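Local coordinates for protein 3-chlorocatechol 1,2-dioxygenase (Rhodococcus opacus, PDB 2BOY) that probably uses ferric iron to open the aromatic ring of catechols between the two hydroxyl-bearing carbons, as an intradiol dioxygenase, at residues E108-E113 against K248-K253; G131-I136 against A165-P170. One frame throughout, in Å; residues are numbered along the deposited sequence.

Interaction 1 (E108-E113 against K248-K253); sequences EVVDQE and KFTLGK
E108, V109 and V110 pair in parallel with K248, F249 and T250, the strand axes approaching to 4.6 Å with a 27° angle between their directions. F249 makes both of its backbone bonds to strand 108-110: its N donates to E108 O (2.7 Å) and its O accepts from V110 N. One step on, L251 N donates to V110 O and continues the ladder.

On one face V109 sits between two apolar partners. With CG1 anti to the backbone N (chi1 -174°), this methyl lies 3.9 Å from L251 CG, while CG2 approaches F249 CD1 at 4.1 Å. Beyond V109, the F249 ring meets W194 and the side chains of L204, T206 and L208, and L251 packs on I196, so this side belongs to the barrel interior. With an alanine in place of V109 both methyls are lost, which would probably open a gap between F249 CD1 and L251 CG and leave the phenyl ring less firmly seated.

The other face is more polar. With CG1 anti to the carbonyl carbon (chi1 -62°), V110 CG2 falls between the backbone N and C and lies 3.3 Å from T250 OG1. Alongside, E108 and K248 run in the same direction, and E108 OE1 meets the aliphatic K248 CD at 3.7 Å. Their charged ends do not close, since E108 OE1 and K248 NZ remain 5.7 Å apart. Farther along, T250 CG2 comes near D111 O, while D111 OD1 accepts from A115 N and so braces the turn.

The chemistry is thus two-sided: backbone bonds fix the register, apolar side chains meet on one face, and on the other the opposite charges of E108 and K248 probably attract weakly, E108 OE2 also making a long, weak ion pair with R156.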
loop_
_atom_site.group_PDB
_atom_site.type_symbol
_atom_site.label_atom_id
_atom_site.label_comp_id
_atom_site.label_asym_id
_atom_site.label_seq_id
_atom_site.Cartn_x
_atom_site.Cartn_y
_atom_site.Cartn_z
ATOM N N GLU A 108 19.317 33.593 8.674
ATOM C CA GLU A 108 19.763 33.797 10.041
ATOM C C GLU A 108 19.192 32.614 10.828
ATOM O O GLU A 108 18.047 32.159 10.565
ATOM C CB GLU A 108 19.226 35.143 10.614
ATOM C CG GLU A 108 19.776 35.472 12.027
ATOM C CD GLU A 108 19.125 36.686 12.691
ATOM O OE1 GLU A 108 17.931 36.967 12.410
ATOM O OE2 GLU A 108 19.802 37.324 13.539
ATOM N N VAL A 109 19.969 32.131 11.788
ATOM C CA VAL A 109 19.509 31.094 12.705
ATOM C C VAL A 109 19.716 31.610 14.136
ATOM O O VAL A 109 20.841 32.011 14.478
ATOM C CB VAL A 109 20.234 29.727 12.543
ATOM C CG1 VAL A 109 19.546 28.663 13.467
ATOM C CG2 VAL A 109 20.278 29.220 11.031
ATOM N N VAL A 110 18.635 31.601 14.925
ATOM C CA VAL A 110 18.689 32.068 16.323
ATOM C C VAL A 110 18.245 30.952 17.276
ATOM O O VAL A 110 17.671 29.970 16.823
ATOM C CB VAL A 110 17.805 33.292 16.520
ATOM C CG1 VAL A 110 18.304 34.488 15.639
ATOM C CG2 VAL A 110 16.265 32.957 16.296
ATOM N N ASP A 111 18.505 31.097 18.589
ATOM C CA ASP A 111 17.964 30.146 19.551
ATOM C C ASP A 111 16.606 30.660 20.062
ATOM O O ASP A 111 16.120 31.697 19.608
ATOM C CB ASP A 111 18.969 29.880 20.684
ATOM C CG ASP A 111 19.301 31.126 21.496
ATOM O OD1 ASP A 111 18.492 32.078 21.525
ATOM O OD2 ASP A 111 20.371 31.236 22.139
ATOM N N GLN A 112 16.019 29.968 21.019
ATOM C CA GLN A 112 14.695 30.349 21.480
ATOM C C GLN A 112 14.658 31.650 22.267
ATOM O O GLN A 112 13.581 32.221 22.392
ATOM C CB GLN A 112 13.915 29.182 22.145
ATOM C CG GLN A 112 14.656 28.435 23.214
ATOM C CD GLN A 112 14.443 26.904 23.164
ATOM O OE1 GLN A 112 13.308 26.406 23.020
ATOM N NE2 GLN A 112 15.530 26.167 23.332
ATOM N N GLU A 113 15.815 32.180 22.707
ATOM C CA GLU A 113 15.862 33.564 23.219
ATOM C C GLU A 113 16.062 34.589 22.107
ATOM O O GLU A 113 16.145 35.804 22.375
ATOM C CB GLU A 113 17.002 33.777 24.244
ATOM C CG GLU A 113 17.281 32.627 25.188
ATOM C CD GLU A 113 16.019 32.087 25.816
ATOM O OE1 GLU A 113 15.794 30.864 25.713
ATOM O OE2 GLU A 113 15.252 32.883 26.418
ATOM N N LYS A 248 14.453 33.843 8.815
ATOM C CA LYS A 248 15.053 33.562 10.101
ATOM C C LYS A 248 14.547 32.246 10.642
ATOM O O LYS A 248 13.320 32.096 10.873
ATOM C CB LYS A 248 14.712 34.671 11.118
ATOM C CG LYS A 248 15.206 34.371 12.544
ATOM C CD LYS A 248 14.802 35.460 13.594
ATOM C CE LYS A 248 13.352 35.259 14.116
ATOM N NZ LYS A 248 12.721 36.513 14.732
ATOM N N PHE A 249 15.481 31.303 10.842
ATOM C CA PHE A 249 15.199 29.993 11.419
ATOM C C PHE A 249 15.454 30.010 12.940
ATOM O O PHE A 249 16.337 30.723 13.426
ATOM C CB PHE A 249 16.142 28.924 10.857
ATOM C CG PHE A 249 16.110 28.778 9.325
ATOM C CD1 PHE A 249 17.039 29.449 8.545
ATOM C CD2 PHE A 249 15.229 27.879 8.715
ATOM C CE1 PHE A 249 17.083 29.281 7.146
ATOM C CE2 PHE A 249 15.248 27.720 7.304
ATOM C CZ PHE A 249 16.205 28.409 6.552
ATOM N N THR A 250 14.680 29.224 13.679
ATOM C CA THR A 250 14.917 29.080 15.127
ATOM C C THR A 250 15.156 27.625 15.489
ATOM O O THR A 250 14.417 26.760 15.034
ATOM C CB THR A 250 13.765 29.629 15.939
ATOM O OG1 THR A 250 13.603 31.027 15.656
ATOM C CG2 THR A 250 14.120 29.599 17.468
ATOM N N LEU A 251 16.181 27.363 16.307
ATOM C CA LEU A 251 16.382 26.024 16.870
ATOM C C LEU A 251 16.143 26.057 18.387
ATOM O O LEU A 251 16.476 27.051 19.056
ATOM C CB LEU A 251 17.803 25.515 16.596
ATOM C CG LEU A 251 18.332 25.335 15.147
ATOM C CD1 LEU A 251 19.686 24.623 15.094
ATOM C CD2 LEU A 251 17.265 24.548 14.341
ATOM N N GLY A 252 15.617 24.955 18.925
ATOM C CA GLY A 252 15.359 24.876 20.355
ATOM C C GLY A 252 16.324 23.874 20.941
ATOM O O GLY A 252 16.705 22.927 20.276
ATOM N N LYS A 253 16.715 24.079 22.195
ATOM C CA LYS A 253 17.714 23.216 22.828
ATOM C C LYS A 253 17.198 21.818 23.039
ATOM O O LYS A 253 16.007 21.610 23.218
ATOM C CB LYS A 253 18.168 23.806 24.176
ATOM C CG LYS A 253 19.040 25.041 24.027
ATOM C CD LYS A 253 20.163 25.018 25.062
ATOM C CE LYS A 253 20.900 26.352 25.128
ATOM N NZ LYS A 253 21.265 26.705 26.551
#

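Interaction 2 (G131-I136 against A165-P170). With FE (Fe (III) ion), chain I; BHO (benzhydroxamic acid), chain J.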
loop_
_atom_site.group_PDB
_atom_site.type_symbol
_atom_site.label_atom_id
_atom_site.label_comp_id
_atom_site.label_asym_id
_atom_site.label_seq_id
_atom_site.Cartn_x
_atom_site.Cartn_y
_atom_site.Cartn_z
ATOM N N GLY A 131 12.739 22.181 -12.894
ATOM C CA GLY A 131 12.078 21.243 -11.980
ATOM C C GLY A 131 12.738 19.868 -11.793
ATOM O O GLY A 131 12.074 18.918 -11.353
ATOM N N GLU A 132 14.030 19.748 -12.076
ATOM C CA GLU A 132 14.715 18.456 -11.946
ATOM C C GLU A 132 15.693 18.471 -10.774
ATOM O O GLU A 132 16.371 19.464 -10.549
ATOM C CB GLU A 132 15.544 18.148 -13.201
ATOM C CG GLU A 132 14.739 18.074 -14.523
ATOM C CD GLU A 132 13.751 16.917 -14.512
ATOM O OE1 GLU A 132 14.160 15.790 -14.181
ATOM O OE2 GLU A 132 12.553 17.127 -14.820
ATOM N N TYR A 133 15.810 17.339 -10.090
ATOM C CA TYR A 133 16.800 17.182 -9.041
ATOM C C TYR A 133 18.003 16.365 -9.476
ATOM O O TYR A 133 17.843 15.382 -10.186
ATOM C CB TYR A 133 16.167 16.431 -7.882
ATOM C CG TYR A 133 15.247 17.270 -6.996
ATOM C CD1 TYR A 133 13.876 17.330 -7.250
ATOM C CD2 TYR A 133 15.759 17.988 -5.907
ATOM C CE1 TYR A 133 13.021 18.076 -6.411
ATOM C CE2 TYR A 133 14.880 18.737 -5.043
ATOM C CZ TYR A 133 13.538 18.750 -5.314
ATOM O OH TYR A 133 12.705 19.480 -4.522
ATOM N N SER A 134 19.191 16.733 -9.014
ATOM C CA SER A 134 20.355 15.887 -9.197
ATOM C C SER A 134 20.163 14.522 -8.484
ATOM O O SER A 134 19.340 14.397 -7.527
ATOM C CB SER A 134 21.679 16.600 -8.791
ATOM O OG SER A 134 21.748 16.853 -7.390
ATOM N N PHE A 135 20.853 13.514 -9.018
ATOM C CA PHE A 135 20.704 12.067 -8.678
ATOM C C PHE A 135 19.394 11.460 -9.106
ATOM O O PHE A 135 19.364 10.428 -9.810
ATOM C CB PHE A 135 20.969 11.740 -7.172
ATOM C CG PHE A 135 22.318 12.166 -6.684
ATOM C CD1 PHE A 135 23.419 11.342 -6.856
ATOM C CD2 PHE A 135 22.502 13.407 -6.044
ATOM C CE1 PHE A 135 24.701 11.727 -6.429
ATOM C CE2 PHE A 135 23.753 13.792 -5.597
ATOM C CZ PHE A 135 24.882 12.954 -5.802
ATOM N N ILE A 136 18.301 12.088 -8.677
ATOM C CA ILE A 136 16.980 11.700 -9.064
ATOM C C ILE A 136 16.861 11.613 -10.597
ATOM O O ILE A 136 16.418 10.588 -11.153
ATOM C CB ILE A 136 15.944 12.655 -8.490
ATOM C CG1 ILE A 136 16.186 12.910 -6.977
ATOM C CG2 ILE A 136 14.531 12.082 -8.749
ATOM C CD1 ILE A 136 16.491 11.642 -6.178
ATOM N N ALA A 165 12.100 25.893 -10.155
ATOM C CA ALA A 165 10.772 25.726 -10.738
ATOM C C ALA A 165 9.909 24.819 -9.862
ATOM O O ALA A 165 10.432 23.956 -9.175
ATOM C CB ALA A 165 10.887 25.094 -12.144
ATOM N N PRO A 166 8.594 24.972 -9.953
ATOM C CA PRO A 166 7.683 23.945 -9.460
ATOM C C PRO A 166 7.963 22.621 -10.171
ATOM O O PRO A 166 8.520 22.615 -11.262
ATOM C CB PRO A 166 6.302 24.441 -9.898
ATOM C CG PRO A 166 6.444 25.875 -10.207
ATOM C CD PRO A 166 7.886 26.135 -10.534
ATOM N N TYR A 167 7.546 21.525 -9.518
ATOM C CA TYR A 167 7.877 20.119 -9.817
ATOM C C TYR A 167 6.543 19.371 -10.092
ATOM O O TYR A 167 5.610 19.560 -9.311
ATOM C CB TYR A 167 8.562 19.517 -8.544
ATOM C CG TYR A 167 8.985 18.049 -8.643
ATOM C CD1 TYR A 167 8.232 17.019 -8.046
ATOM C CD2 TYR A 167 10.150 17.692 -9.317
ATOM C CE1 TYR A 167 8.628 15.664 -8.164
ATOM C CE2 TYR A 167 10.552 16.356 -9.424
ATOM C CZ TYR A 167 9.780 15.351 -8.867
ATOM O OH TYR A 167 10.194 14.036 -9.001
ATOM N N GLU A 168 6.438 18.558 -11.170
ATOM C CA GLU A 168 5.379 17.575 -11.273
ATOM C C GLU A 168 5.913 16.192 -10.860
ATOM O O GLU A 168 6.989 15.779 -11.291
ATOM C CB GLU A 168 4.867 17.514 -12.732
ATOM C CG GLU A 168 3.430 17.972 -12.909
ATOM C CD GLU A 168 2.835 17.634 -14.270
ATOM O OE1 GLU A 168 3.435 18.033 -15.293
ATOM O OE2 GLU A 168 1.750 16.991 -14.300
ATOM N N ILE A 169 5.177 15.470 -10.021
ATOM C CA ILE A 169 5.446 14.039 -9.840
ATOM C C ILE A 169 5.330 13.383 -11.233
ATOM O O ILE A 169 4.310 13.536 -11.881
ATOM C CB ILE A 169 4.404 13.411 -8.860
ATOM C CG1 ILE A 169 4.308 14.209 -7.540
ATOM C CG2 ILE A 169 4.675 11.893 -8.624
ATOM C CD1 ILE A 169 5.634 14.594 -6.900
ATOM N N PRO A 170 6.345 12.646 -11.696
ATOM C CA PRO A 170 6.354 12.157 -13.103
ATOM C C PRO A 170 5.264 11.146 -13.423
ATOM O O PRO A 170 5.095 10.196 -12.651
ATOM C CB PRO A 170 7.756 11.544 -13.252
ATOM C CG PRO A 170 8.510 12.189 -12.106
ATOM C CD PRO A 170 7.543 12.225 -10.958
HETATM FE FE FE I . 11.285 18.936 -3.345
HETATM C C1 BHO J . 8.793 16.035 -2.668
HETATM C C2 BHO J . 7.827 15.714 -1.598
HETATM C C3 BHO J . 6.921 14.672 -1.805
HETATM C C4 BHO J . 6.939 13.980 -3.027
HETATM C C5 BHO J . 7.844 14.299 -4.025
HETATM C C6 BHO J . 8.768 15.332 -3.862
HETATM C C BHO J . 9.764 17.150 -2.441
HETATM O O1 BHO J . 9.422 18.013 -1.701
HETATM N N BHO J . 10.940 17.292 -3.019
HETATM O O2 BHO J . 11.792 16.394 -3.107
#
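Y133 directs the edge of its ring toward the face of Y167, an offset edge-to-face pair with centroids 5.8 Å apart and planes at 70°. The touching atoms are Y133 CD1 and Y167 CE2, at 4.1 Å. Y167 is modelled in two conformers; in the one described here CG is anti to the backbone N (chi1 180°), which carries the ring across to the loop containing Y133. The carbonyl oxygen of G131 lies in the plane of the Y167 ring, at its edge, 3.1 Å from CD2, while I169 CD1 lies in the ring plane at the opposite edge, beside CE1.

G131 itself fits closely against the other segment: its N lies 3.5 Å from A165 CB, and a side chain on it would run into P166 O as well as the carbonyl preceding it.

The phenol end of Y133 is a ligand of the ferric ion, with OH 1.9 Å from the metal, and H191 and H193 supply the histidine nitrogens. Benzhydroxamic acid occupies the same site, and I169 CD1 touches its phenyl ring at C5 (3.6 Å). The Y167 hydroxyl is turned elsewhere, hydrogen-bonded to that of Y78, and its OH stands 7.6 Å from the iron.

Two tyrosines followed by a His-X-His pair are the hallmark of the intradiol dioxygenase iron site; Y167 probably corresponds to the second tyrosine, which in relatives leaves the metal when substrate chelates it, and its swung-away conformer beside the bound benzhydroxamic acid is consistent with that role.

Overall arrangement
Both contacts belong to the curled mixed sheet of the dioxygenase domain, but they lie on opposite sides of the chain's centre, with centres 30 Å apart and nearest atoms about 15 Å apart. Interaction 1 joins the first and last strands in chain order, toward their C-terminal ends, is partly buried, and relies on regular parallel backbone bonding between residues far apart in sequence. Interaction 2 is buried at the iron site and brings a loop against a short strand; it depends on aromatic and carbonyl-to-ring packing instead of backbone hydrogen bonds between its segments. Strand 187-197 relates them: its side chains touch F249 and L251, it pairs with strand 167-168, and carries the two iron-binding histidines.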